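Long-range contacts in pilin (Clostridioides difficile, PDB 6T8S), which is the major type IV pilin, a subunit that probably polymerises into the hair-like surface fibres of this bacterium: residues E88-T93 and T126-K131; A95-L100 and N120-N125; V80-T85 and N130-I135. All coordinates share one frame; numbering follows the deposited sequence.

Interaction 1: E88-T93 and T126-K131; sequences EGVTLT and TKVDNK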
ATOM      1  N   GLU A  88     -13.627  -4.534   1.511  1.00 27.17           N
ATOM      2  CA  GLU A  88     -13.285  -4.443   0.070  1.00 27.46           C
ATOM      3  C   GLU A  88     -11.767  -4.500  -0.086  1.00 23.37           C
ATOM      4  O   GLU A  88     -11.084  -3.814   0.687  1.00 24.30           O
ATOM      5  CB  GLU A  88     -13.862  -3.148  -0.502  1.00 29.10           C
ATOM      6  CG  GLU A  88     -13.395  -2.830  -1.905  1.00 31.95           C
ATOM      7  CD  GLU A  88     -13.906  -1.491  -2.419  1.00 37.19           C
ATOM      8  OE1 GLU A  88     -15.054  -1.457  -2.890  1.00 38.72           O
ATOM      9  OE2 GLU A  88     -13.175  -0.477  -2.299  1.00 35.24           O
ATOM     10  N   GLY A  89     -11.291  -5.329  -1.012  1.00 22.46           N
ATOM     11  CA  GLY A  89      -9.870  -5.425  -1.379  1.00 22.29           C
ATOM     12  C   GLY A  89      -9.625  -4.728  -2.699  1.00 21.93           C
ATOM     13  O   GLY A  89     -10.520  -3.997  -3.173  1.00 22.75           O
ATOM     14  N   VAL A  90      -8.465  -4.974  -3.295  1.00 22.18           N
ATOM     15  CA  VAL A  90      -8.097  -4.403  -4.622  1.00 21.20           C
ATOM     16  C   VAL A  90      -8.567  -5.356  -5.716  1.00 21.80           C
ATOM     17  O   VAL A  90      -8.726  -6.574  -5.454  1.00 21.31           O
ATOM     18  CB  VAL A  90      -6.589  -4.134  -4.735  1.00 20.14           C
ATOM     19  CG1 VAL A  90      -6.070  -3.350  -3.545  1.00 19.69           C
ATOM     20  CG2 VAL A  90      -5.784  -5.398  -4.955  1.00 21.61           C
ATOM     21  N   THR A  91      -8.735  -4.820  -6.922  1.00 20.65           N
ATOM     22  CA  THR A  91      -8.895  -5.625  -8.147  1.00 21.85           C
ATOM     23  C   THR A  91      -7.784  -5.232  -9.128  1.00 21.57           C
ATOM     24  O   THR A  91      -7.625  -4.027  -9.385  1.00 20.54           O
ATOM     25  CB  THR A  91     -10.318  -5.484  -8.698  1.00 24.03           C
ATOM     26  OG1 THR A  91     -11.194  -5.998  -7.694  1.00 25.87           O
ATOM     27  CG2 THR A  91     -10.519  -6.243  -9.991  1.00 25.35           C
ATOM     28  N   LEU A  92      -7.056  -6.226  -9.630  1.00 22.29           N
ATOM     29  CA  LEU A  92      -5.951  -6.056 -10.609  1.00 21.61           C
ATOM     30  C   LEU A  92      -6.094  -7.086 -11.727  1.00 23.32           C
ATOM     31  O   LEU A  92      -6.139  -8.304 -11.438  1.00 22.81           O
ATOM     32  CB  LEU A  92      -4.597  -6.209  -9.905  1.00 21.33           C
ATOM     33  CG  LEU A  92      -4.269  -5.141  -8.860  1.00 21.43           C
ATOM     34  CD1 LEU A  92      -3.036  -5.529  -8.052  1.00 22.26           C
ATOM     35  CD2 LEU A  92      -4.070  -3.783  -9.528  1.00 22.10           C
ATOM     36  N   THR A  93      -6.129  -6.610 -12.965  1.00 22.49           N
ATOM     37  CA  THR A  93      -5.812  -7.429 -14.159  1.00 23.34           C
ATOM     38  C   THR A  93      -4.312  -7.752 -14.164  1.00 23.84           C
ATOM     39  O   THR A  93      -3.547  -7.102 -13.413  1.00 21.47           O
ATOM     40  CB  THR A  93      -6.240  -6.693 -15.429  1.00 23.62           C
ATOM     41  OG1 THR A  93      -5.347  -5.583 -15.570  1.00 23.31           O
ATOM     42  CG2 THR A  93      -7.686  -6.246 -15.382  1.00 24.79           C
ATOM     43  N   THR A 126      -0.031 -11.987 -12.241  1.00 26.49           N
ATOM     44  CA  THR A 126      -1.029 -12.181 -11.152  1.00 26.50           C
ATOM     45  C   THR A 126      -2.304 -11.365 -11.421  1.00 28.07           C
ATOM     46  O   THR A 126      -2.192 -10.176 -11.736  1.00 26.23           O
ATOM     47  CB  THR A 126      -0.480 -11.817  -9.769  1.00 27.65           C
ATOM     48  OG1 THR A 126       0.733 -12.535  -9.562  1.00 27.21           O
ATOM     49  CG2 THR A 126      -1.454 -12.162  -8.664  1.00 28.19           C
ATOM     50  N   LYS A 127      -3.468 -12.015 -11.330  1.00 26.81           N
ATOM     51  CA  LYS A 127      -4.808 -11.380 -11.242  1.00 29.18           C
ATOM     52  C   LYS A 127      -5.201 -11.344  -9.768  1.00 28.37           C
ATOM     53  O   LYS A 127      -4.967 -12.352  -9.058  1.00 28.10           O
ATOM     54  CB  LYS A 127      -5.868 -12.165 -12.021  1.00 33.10           C
ATOM     55  CG  LYS A 127      -5.684 -12.206 -13.532  1.00 40.45           C
ATOM     56  CD  LYS A 127      -6.987 -12.450 -14.300  1.00 44.55           C
ATOM     57  CE  LYS A 127      -6.907 -12.119 -15.785  1.00 49.77           C
ATOM     58  NZ  LYS A 127      -6.527 -10.703 -16.068  1.00 49.80           N
ATOM     59  N   VAL A 128      -5.767 -10.235  -9.313  1.00 24.36           N
ATOM     60  CA  VAL A 128      -6.279 -10.107  -7.922  1.00 25.04           C
ATOM     61  C   VAL A 128      -7.757  -9.756  -8.005  1.00 26.11           C
ATOM     62  O   VAL A 128      -8.108  -8.748  -8.651  1.00 24.47           O
ATOM     63  CB  VAL A 128      -5.487  -9.079  -7.096  1.00 23.55           C
ATOM     64  CG1 VAL A 128      -6.002  -9.027  -5.675  1.00 23.37           C
ATOM     65  CG2 VAL A 128      -3.984  -9.362  -7.101  1.00 24.38           C
ATOM     66  N   ASP A 129      -8.605 -10.575  -7.386  1.00 26.92           N
ATOM     67  CA  ASP A 129     -10.077 -10.388  -7.417  1.00 28.28           C
ATOM     68  C   ASP A 129     -10.569 -10.061  -6.001  1.00 26.21           C
ATOM     69  O   ASP A 129     -10.861 -11.003  -5.233  1.00 25.86           O
ATOM     70  CB  ASP A 129     -10.789 -11.614  -7.991  1.00 31.40           C
ATOM     71  CG  ASP A 129     -12.302 -11.467  -8.008  1.00 34.51           C
ATOM     72  OD1 ASP A 129     -12.795 -10.342  -7.777  1.00 36.51           O
ATOM     73  OD2 ASP A 129     -12.982 -12.494  -8.216  1.00 41.19           O
ATOM     74  N   ASN A 130     -10.631  -8.773  -5.663  1.00 24.25           N
ATOM     75  CA  ASN A 130     -11.175  -8.269  -4.374  1.00 24.96           C
ATOM     76  C   ASN A 130     -10.391  -8.859  -3.190  1.00 25.21           C
ATOM     77  O   ASN A 130     -11.033  -9.444  -2.269  1.00 25.03           O
ATOM     78  CB  ASN A 130     -12.668  -8.576  -4.240  1.00 26.61           C
ATOM     79  CG  ASN A 130     -13.338  -7.743  -3.171  1.00 27.18           C
ATOM     80  OD1 ASN A 130     -12.939  -6.613  -2.921  1.00 26.81           O
ATOM     81  ND2 ASN A 130     -14.359  -8.294  -2.532  1.00 29.69           N
ATOM     82  N   LYS A 131      -9.066  -8.675  -3.168  1.00 22.99           N
ATOM     83  CA  LYS A 131      -8.197  -9.148  -2.062  1.00 23.09           C
ATOM     84  C   LYS A 131      -7.361  -7.983  -1.518  1.00 22.25           C
ATOM     85  O   LYS A 131      -6.966  -7.089  -2.291  1.00 20.70           O
ATOM     86  CB  LYS A 131      -7.293 -10.292  -2.525  1.00 24.65           C
ATOM     87  CG  LYS A 131      -8.005 -11.501  -3.115  1.00 24.74           C
ATOM     88  CD  LYS A 131      -8.904 -12.224  -2.129  1.00 24.62           C
ATOM     89  CE  LYS A 131      -9.612 -13.415  -2.748  1.00 27.57           C
ATOM     90  NZ  LYS A 131     -10.613 -13.993  -1.817  1.00 27.95           N
TER
HETATM   91  O   HOH W   1     -13.190  -7.870  -8.283  1.00 34.75           O

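Interaction 2: A95-L100 and N120-N125; sequences AQSAKL and NPLTSN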
ATOM      1  N   ALA A  95      -2.334  -7.008 -16.622  1.00 24.48           N
ATOM      2  CA  ALA A  95      -1.725  -5.778 -17.185  1.00 23.79           C
ATOM      3  C   ALA A  95      -1.530  -4.740 -16.067  1.00 22.21           C
ATOM      4  O   ALA A  95      -0.482  -4.053 -16.071  1.00 22.57           O
ATOM      5  CB  ALA A  95      -2.557  -5.236 -18.321  1.00 25.33           C
ATOM      6  N   GLN A  96      -2.471  -4.634 -15.123  1.00 21.56           N
ATOM      7  CA  GLN A  96      -2.341  -3.696 -13.972  1.00 20.54           C
ATOM      8  C   GLN A  96      -1.203  -4.152 -13.048  1.00 20.63           C
ATOM      9  O   GLN A  96      -0.372  -3.297 -12.635  1.00 20.32           O
ATOM     10  CB  GLN A  96      -3.653  -3.580 -13.205  1.00 20.48           C
ATOM     11  CG  GLN A  96      -4.722  -2.763 -13.923  1.00 20.67           C
ATOM     12  CD  GLN A  96      -5.997  -2.715 -13.122  1.00 21.18           C
ATOM     13  OE1 GLN A  96      -6.599  -3.747 -12.815  1.00 22.26           O
ATOM     14  NE2 GLN A  96      -6.424  -1.515 -12.764  1.00 19.89           N
ATOM     15  N   SER A  97      -1.135  -5.447 -12.736  1.00 19.65           N
ATOM     16  CA  SER A  97      -0.055  -6.018 -11.892  1.00 20.34           C
ATOM     17  C   SER A  97       1.306  -5.733 -12.531  1.00 20.25           C
ATOM     18  O   SER A  97       2.247  -5.310 -11.803  1.00 20.95           O
ATOM     19  CB  SER A  97      -0.273  -7.498 -11.662  1.00 19.52           C
ATOM     20  OG  SER A  97      -1.439  -7.688 -10.895  1.00 20.45           O
ATOM     21  N   ALA A  98       1.410  -5.961 -13.842  1.00 20.60           N
ATOM     22  CA  ALA A  98       2.640  -5.760 -14.636  1.00 21.91           C
ATOM     23  C   ALA A  98       3.099  -4.302 -14.518  1.00 19.98           C
ATOM     24  O   ALA A  98       4.307  -4.065 -14.281  1.00 20.35           O
ATOM     25  CB  ALA A  98       2.399  -6.162 -16.069  1.00 24.09           C
ATOM     26  N   LYS A  99       2.177  -3.350 -14.648  1.00 20.59           N
ATOM     27  CA  LYS A  99       2.552  -1.916 -14.578  1.00 21.38           C
ATOM     28  C   LYS A  99       3.029  -1.579 -13.162  1.00 20.36           C
ATOM     29  O   LYS A  99       4.077  -0.901 -13.004  1.00 20.52           O
ATOM     30  CB  LYS A  99       1.389  -1.000 -14.969  1.00 21.90           C
ATOM     31  CG  LYS A  99       1.689   0.469 -14.712  1.00 21.50           C
ATOM     32  CD  LYS A  99       0.733   1.422 -15.365  1.00 22.55           C
ATOM     33  CE  LYS A  99       1.053   2.873 -15.058  1.00 22.97           C
ATOM     34  NZ  LYS A  99       2.415   3.266 -15.509  1.00 22.42           N
ATOM     35  N   LEU A 100       2.267  -1.994 -12.150  1.00 20.21           N
ATOM     36  CA  LEU A 100       2.595  -1.687 -10.738  1.00 21.84           C
ATOM     37  C   LEU A 100       4.019  -2.191 -10.450  1.00 21.22           C
ATOM     38  O   LEU A 100       4.844  -1.426  -9.898  1.00 19.98           O
ATOM     39  CB  LEU A 100       1.509  -2.316  -9.855  1.00 22.69           C
ATOM     40  CG  LEU A 100       1.448  -1.855  -8.409  1.00 25.05           C
ATOM     41  CD1 LEU A 100       1.063  -0.386  -8.306  1.00 24.28           C
ATOM     42  CD2 LEU A 100       0.459  -2.725  -7.642  1.00 24.77           C
ATOM     43  N   ASN A 120       3.341 -14.165  -0.369  1.00 31.90           N
ATOM     44  CA  ASN A 120       3.597 -14.436  -1.810  1.00 33.62           C
ATOM     45  C   ASN A 120       3.729 -13.094  -2.539  1.00 29.27           C
ATOM     46  O   ASN A 120       2.827 -12.261  -2.489  1.00 28.34           O
ATOM     47  CB  ASN A 120       2.534 -15.334  -2.465  1.00 38.65           C
ATOM     48  CG  ASN A 120       2.834 -16.831  -2.439  1.00 43.69           C
ATOM     49  OD1 ASN A 120       3.903 -17.294  -2.027  1.00 42.74           O
ATOM     50  ND2 ASN A 120       1.878 -17.625  -2.893  1.00 44.71           N
ATOM     51  N   PRO A 121       4.861 -12.830  -3.217  1.00 28.84           N
ATOM     52  CA  PRO A 121       5.007 -11.578  -3.961  1.00 27.08           C
ATOM     53  C   PRO A 121       4.058 -11.511  -5.166  1.00 26.08           C
ATOM     54  O   PRO A 121       3.848 -12.528  -5.818  1.00 25.74           O
ATOM     55  CB  PRO A 121       6.469 -11.584  -4.427  1.00 29.31           C
ATOM     56  CG  PRO A 121       6.907 -13.035  -4.369  1.00 29.78           C
ATOM     57  CD  PRO A 121       6.060 -13.678  -3.293  1.00 28.31           C
ATOM     58  N   LEU A 122       3.495 -10.331  -5.441  1.00 22.75           N
ATOM     59  CA  LEU A 122       2.769 -10.091  -6.711  1.00 22.77           C
ATOM     60  C   LEU A 122       3.734 -10.392  -7.863  1.00 21.32           C
ATOM     61  O   LEU A 122       4.912 -10.039  -7.739  1.00 21.84           O
ATOM     62  CB  LEU A 122       2.281  -8.635  -6.763  1.00 22.25           C
ATOM     63  CG  LEU A 122       1.315  -8.290  -7.903  1.00 23.93           C
ATOM     64  CD1 LEU A 122      -0.083  -8.826  -7.649  1.00 24.70           C
ATOM     65  CD2 LEU A 122       1.242  -6.782  -8.112  1.00 24.70           C
ATOM     66  N   THR A 123       3.251 -11.012  -8.942  1.00 21.71           N
ATOM     67  CA  THR A 123       4.014 -11.200 -10.199  1.00 22.08           C
ATOM     68  C   THR A 123       3.329 -10.445 -11.340  1.00 22.29           C
ATOM     69  O   THR A 123       2.144 -10.049 -11.202  1.00 22.79           O
ATOM     70  CB  THR A 123       4.181 -12.682 -10.568  1.00 22.43           C
ATOM     71  OG1 THR A 123       2.988 -13.116 -11.224  1.00 23.88           O
ATOM     72  CG2 THR A 123       4.470 -13.553  -9.364  1.00 24.26           C
ATOM     73  N   SER A 124       4.033 -10.316 -12.461  1.00 23.25           N
ATOM     74  CA  SER A 124       3.536  -9.608 -13.664  1.00 25.42           C
ATOM     75  C   SER A 124       2.377 -10.392 -14.305  1.00 27.13           C
ATOM     76  O   SER A 124       1.681  -9.812 -15.138  1.00 29.63           O
ATOM     77  CB  SER A 124       4.665  -9.352 -14.620  1.00 26.54           C
ATOM     78  OG  SER A 124       5.206 -10.575 -15.063  1.00 28.08           O
ATOM     79  N   ASN A 125       2.152 -11.650 -13.911  1.00 28.90           N
ATOM     80  CA  ASN A 125       1.040 -12.498 -14.429  1.00 31.72           C
ATOM     81  C   ASN A 125      -0.068 -12.681 -13.382  1.00 29.31           C
ATOM     82  O   ASN A 125      -0.981 -13.480 -13.650  1.00 29.37           O
ATOM     83  CB  ASN A 125       1.541 -13.882 -14.855  1.00 35.18           C
ATOM     84  CG  ASN A 125       2.526 -13.807 -15.998  1.00 39.14           C
ATOM     85  OD1 ASN A 125       2.345 -13.030 -16.925  1.00 40.77           O
ATOM     86  ND2 ASN A 125       3.583 -14.599 -15.933  1.00 44.46           N
TER

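Interaction 3: V80-T85 and N130-I135; sequences VLQIGT and NKVLYI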
ATOM      1  N   VAL A  80       4.465  -1.133   6.217  1.00 21.75           N
ATOM      2  CA  VAL A  80       3.723  -1.664   5.042  1.00 20.87           C
ATOM      3  C   VAL A  80       2.448  -0.838   4.860  1.00 20.47           C
ATOM      4  O   VAL A  80       1.719  -0.589   5.848  1.00 20.72           O
ATOM      5  CB  VAL A  80       3.423  -3.164   5.220  1.00 21.34           C
ATOM      6  CG1 VAL A  80       2.518  -3.700   4.124  1.00 22.52           C
ATOM      7  CG2 VAL A  80       4.713  -3.970   5.303  1.00 22.99           C
ATOM      8  N   LEU A  81       2.187  -0.431   3.623  1.00 19.53           N
ATOM      9  CA  LEU A  81       0.903   0.173   3.232  1.00 18.84           C
ATOM     10  C   LEU A  81      -0.044  -0.982   2.888  1.00 19.24           C
ATOM     11  O   LEU A  81       0.219  -1.720   1.924  1.00 18.67           O
ATOM     12  CB  LEU A  81       1.116   1.109   2.038  1.00 19.70           C
ATOM     13  CG  LEU A  81      -0.148   1.777   1.509  1.00 19.26           C
ATOM     14  CD1 LEU A  81      -0.750   2.719   2.539  1.00 20.01           C
ATOM     15  CD2 LEU A  81       0.137   2.503   0.193  1.00 20.16           C
ATOM     16  N   GLN A  82      -1.077  -1.161   3.706  1.00 19.44           N
ATOM     17  CA  GLN A  82      -2.176  -2.107   3.432  1.00 18.16           C
ATOM     18  C   GLN A  82      -3.215  -1.385   2.585  1.00 18.68           C
ATOM     19  O   GLN A  82      -3.586  -0.226   2.903  1.00 20.26           O
ATOM     20  CB  GLN A  82      -2.757  -2.622   4.755  1.00 18.90           C
ATOM     21  CG  GLN A  82      -3.997  -3.500   4.565  1.00 19.87           C
ATOM     22  CD  GLN A  82      -4.495  -4.049   5.886  1.00 20.17           C
ATOM     23  OE1 GLN A  82      -3.709  -4.296   6.797  1.00 21.61           O
ATOM     24  NE2 GLN A  82      -5.804  -4.232   6.004  1.00 20.35           N
ATOM     25  N   ILE A  83      -3.668  -2.046   1.525  1.00 19.94           N
ATOM     26  CA  ILE A  83      -4.720  -1.523   0.618  1.00 18.56           C
ATOM     27  C   ILE A  83      -5.874  -2.528   0.658  1.00 18.89           C
ATOM     28  O   ILE A  83      -5.740  -3.604   0.075  1.00 18.89           O
ATOM     29  CB  ILE A  83      -4.176  -1.304  -0.803  1.00 18.58           C
ATOM     30  CG1 ILE A  83      -2.822  -0.588  -0.791  1.00 19.90           C
ATOM     31  CG2 ILE A  83      -5.210  -0.569  -1.653  1.00 19.34           C
ATOM     32  CD1 ILE A  83      -2.189  -0.461  -2.148  1.00 21.71           C
ATOM     33  N   GLY A  84      -6.947  -2.156   1.337  1.00 19.99           N
ATOM     34  CA  GLY A  84      -8.138  -3.004   1.488  1.00 20.43           C
ATOM     35  C   GLY A  84      -8.353  -3.413   2.924  1.00 21.63           C
ATOM     36  O   GLY A  84      -7.418  -3.338   3.744  1.00 22.27           O
ATOM     37  N   THR A  85      -9.564  -3.872   3.200  1.00 23.18           N
ATOM     38  CA  THR A  85      -9.984  -4.350   4.532  1.00 24.50           C
ATOM     39  C   THR A  85     -10.965  -5.501   4.311  1.00 25.50           C
ATOM     40  O   THR A  85     -11.164  -5.905   3.151  1.00 23.49           O
ATOM     41  CB  THR A  85     -10.623  -3.207   5.321  1.00 27.19           C
ATOM     42  OG1 THR A  85     -11.805  -2.862   4.594  1.00 28.53           O
ATOM     43  CG2 THR A  85      -9.701  -2.016   5.494  1.00 27.67           C
ATOM     44  N   ASN A 130     -10.631  -8.773  -5.663  1.00 24.25           N
ATOM     45  CA  ASN A 130     -11.175  -8.269  -4.374  1.00 24.96           C
ATOM     46  C   ASN A 130     -10.391  -8.859  -3.190  1.00 25.21           C
ATOM     47  O   ASN A 130     -11.033  -9.444  -2.269  1.00 25.03           O
ATOM     48  CB  ASN A 130     -12.668  -8.576  -4.240  1.00 26.61           C
ATOM     49  CG  ASN A 130     -13.338  -7.743  -3.171  1.00 27.18           C
ATOM     50  OD1 ASN A 130     -12.939  -6.613  -2.921  1.00 26.81           O
ATOM     51  ND2 ASN A 130     -14.359  -8.294  -2.532  1.00 29.69           N
ATOM     52  N   LYS A 131      -9.066  -8.675  -3.168  1.00 22.99           N
ATOM     53  CA  LYS A 131      -8.197  -9.148  -2.062  1.00 23.09           C
ATOM     54  C   LYS A 131      -7.361  -7.983  -1.518  1.00 22.25           C
ATOM     55  O   LYS A 131      -6.966  -7.089  -2.291  1.00 20.70           O
ATOM     56  CB  LYS A 131      -7.293 -10.292  -2.525  1.00 24.65           C
ATOM     57  CG  LYS A 131      -8.005 -11.501  -3.115  1.00 24.74           C
ATOM     58  CD  LYS A 131      -8.904 -12.224  -2.129  1.00 24.62           C
ATOM     59  CE  LYS A 131      -9.612 -13.415  -2.748  1.00 27.57           C
ATOM     60  NZ  LYS A 131     -10.613 -13.993  -1.817  1.00 27.95           N
ATOM     61  N   VAL A 132      -7.064  -8.018  -0.227  1.00 21.35           N
ATOM     62  CA  VAL A 132      -6.169  -7.026   0.421  1.00 21.35           C
ATOM     63  C   VAL A 132      -4.771  -7.179  -0.181  1.00 21.53           C
ATOM     64  O   VAL A 132      -4.314  -8.315  -0.380  1.00 22.25           O
ATOM     65  CB  VAL A 132      -6.170  -7.169   1.952  1.00 22.47           C
ATOM     66  CG1 VAL A 132      -5.213  -6.168   2.588  1.00 23.58           C
ATOM     67  CG2 VAL A 132      -7.576  -7.004   2.519  1.00 23.55           C
ATOM     68  N   LEU A 133      -4.128  -6.048  -0.474  1.00 20.09           N
ATOM     69  CA  LEU A 133      -2.778  -5.962  -1.075  1.00 20.44           C
ATOM     70  C   LEU A 133      -1.880  -5.201  -0.098  1.00 18.96           C
ATOM     71  O   LEU A 133      -2.393  -4.381   0.679  1.00 19.04           O
ATOM     72  CB  LEU A 133      -2.871  -5.234  -2.427  1.00 20.98           C
ATOM     73  CG  LEU A 133      -1.623  -5.303  -3.307  1.00 20.95           C
ATOM     74  CD1 LEU A 133      -1.454  -6.667  -3.931  1.00 22.43           C
ATOM     75  CD2 LEU A 133      -1.652  -4.238  -4.396  1.00 21.18           C
ATOM     76  N   TYR A 134      -0.579  -5.470  -0.151  1.00 20.26           N
ATOM     77  CA  TYR A 134       0.436  -4.914   0.763  1.00 20.13           C
ATOM     78  C   TYR A 134       1.612  -4.364  -0.050  1.00 19.12           C
ATOM     79  O   TYR A 134       2.112  -5.075  -0.928  1.00 19.34           O
ATOM     80  CB  TYR A 134       0.882  -6.011   1.728  1.00 21.53           C
ATOM     81  CG  TYR A 134      -0.241  -6.583   2.550  1.00 22.30           C
ATOM     82  CD1 TYR A 134      -0.661  -5.969   3.719  1.00 22.37           C
ATOM     83  CD2 TYR A 134      -0.917  -7.714   2.123  1.00 22.24           C
ATOM     84  CE1 TYR A 134      -1.688  -6.505   4.483  1.00 22.68           C
ATOM     85  CE2 TYR A 134      -1.956  -8.253   2.865  1.00 22.92           C
ATOM     86  CZ  TYR A 134      -2.334  -7.652   4.052  1.00 24.08           C
ATOM     87  OH  TYR A 134      -3.372  -8.175   4.777  1.00 24.29           O
ATOM     88  N   ILE A 135       2.040  -3.130   0.242  1.00 19.32           N
ATOM     89  CA  ILE A 135       3.248  -2.529  -0.402  1.00 20.01           C
ATOM     90  C   ILE A 135       4.195  -2.024   0.690  1.00 19.12           C
ATOM     91  O   ILE A 135       3.821  -1.132   1.469  1.00 19.00           O
ATOM     92  CB  ILE A 135       2.914  -1.421  -1.422  1.00 19.23           C
ATOM     93  CG1 ILE A 135       1.782  -1.816  -2.378  1.00 20.52           C
ATOM     94  CG2 ILE A 135       4.181  -1.062  -2.188  1.00 20.19           C
ATOM     95  CD1 ILE A 135       1.413  -0.748  -3.393  1.00 20.00           C
TER

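Interaction 1: E88-T93 and T126-K131
A short antiparallel ladder with a G1 beta bulge ties strand 90-92 to the start of strand 128-138. At its regular end Leu92 and Val128 form a hydrogen-bonded pair: Leu92 N gives to Val128 O at 2.9 Å, and Val128 N returns the same to Leu92 O. Their side chains lie side by side on the buried face. The valine fits because both of its branches are used: with CG1 anti to the backbone N (chi1 -177°), CG1 reaches Val90 CG2 at 3.7 Å, while CG2 touches Leu92 CD1 at 4.1 Å. Ile66 and Leu133 continue this apolar layer.

Two residues further along, Asn130 and Lys131 both face Val90, which makes the bulge. Asn130 takes left-handed helical backbone angles (59°/56°), a conformation that asparagine accepts more readily than most residues. Val90 N is bonded to Lys131 O at 2.8 Å, and Lys131 N to Val90 O at 3.1 Å. The side-chain amide of Asn130 reaches over to the neighbouring strand: its OD1 takes the N-H of Gly89 at 2.8 Å, the donor lying above the carbonyl plane. Gly89, lacking a side chain, lets the Lys131 backbone come in close, CA to CA 4.1 Å.

On the outer face small polar groups suit the solvent. There a water joins Thr91 OG1 to Asp129 OD1, to which it donates at 2.6 Å. Beyond the ladder, Glu88 forms a salt bridge with Lys63 and accepts a hydrogen bond from the backbone N of Gly68, and Thr93 caps the following helix.

Interaction 2: A95-L100 and N120-N125
The hydroxyl of Ser97, pressed against Leu122, is shared between two backbone carbonyls: OG is hydrogen-bonded mainly to Thr126 O, just past the loop 120-125, and only weakly to Thr93 O, at the N-cap position just before its helix. Serine suits the spot, being small enough to let the loop come close and polar enough to tie it down while buried. Its OG stands anti to the carbonyl carbon (chi1 -66°), which brings it near the preceding turn of the chain and also over the end of Leu122, whose CD1 lies 3.7 Å from OG. Ser97 CB packs 3.5 Å from Thr123 O and 3.9 Å from Leu122 CD2. Both methyls of the leucine thus lie against one side of the serine, CD1 nearer OG and CD2 nearer CB.

One turn further on, Leu100 meets the same leucine. The two side chains cross at about a right angle and touch through their CD2 methyls at 4.2 Å, in a greasy patch to which Ile109 and Leu101 also contribute. Leu100 in addition rests on Val16 of the long helix 9-37, so this leucine bridges the loop and the long helix.

Toward the surface, bulk gives way to small residues. Ala98 CB sits 3.8 Å from Ser124 O and 4.2 Å from Ser124 CB, and the backbones close in to 4.1 Å between the CA atoms of Ala98 and Ser124. The chain bends here: Asn125 N gives a hydrogen bond to Thr123 OG1 at 3.2 Å, and that hydroxyl is also bonded to Thr126 OG1. The bend is an ST turn, in the irregular loop that lies along helix 94-104 of the pilin head before strand 128-138.

Interaction 3: V80-T85 and N130-I135
Strands 78-83 and 128-138 pair antiparallel in the central sheet of the pilin, through the hydrogen-bonded pairs Leu81-Ile135 and Ile83-Leu133. Ile83 N reaches Leu133 O at 2.8 Å, and Leu133 N gives to Ile83 O at 3.0 Å. The side chains of these four residues share the buried face, where isoleucine and leucine, both branched and apolar, fill the space well; Ile83 CD1 meets Ile135 CD1 at 3.8 Å. As in type IV pilins generally, this face of the sheet packs on the long N-terminal helix: Ile83 rests on Val19 and Ile135 on Tyr23.

The opposite face, more open, carries the non-hydrogen-bonded pair Gln82 and Tyr134, whose side chains run alongside each other with amide and ring planes 65° apart. Gln82 OE1 lies at the ring edge, 3.8 Å from Tyr134 CE1. Extended, with CG anti to the backbone N (chi1 174°), the glutamine runs forward along its own chain; NE2 gives a hydrogen bond to Gly84 O at 2.9 Å, which fixes the amide's rotation. Val132 flanks it, CG1 3.5 Å from Gln82 CG, and its CG2 covers the backbone of Gly84, whose positive phi suits a residue without a side chain.

Interactions 1 and 3 start on successive strands and end on the same one; interaction 2 lies within the loops both close. Interactions 1 and 3 are centred about 10 Å apart and share Asn130 and Lys131, where strand 128-138 turns a corner and passes from strand 90-92 to strand 78-83 as its partner. Val90, Leu92, Ile83 and Leu133 join their apolar layers. Interaction 2, about 11 Å from interaction 1, adds helix 94-104, which directly follows strand 90-92; Ser97 touches Leu92, Leu122 touches Val128, and Leu100 reaches Leu133. Strand 128-138 thus takes part in the sheet and, through Leu133 and Val128, meets the helix and loop, consistent with the compact head of a type IV pilin.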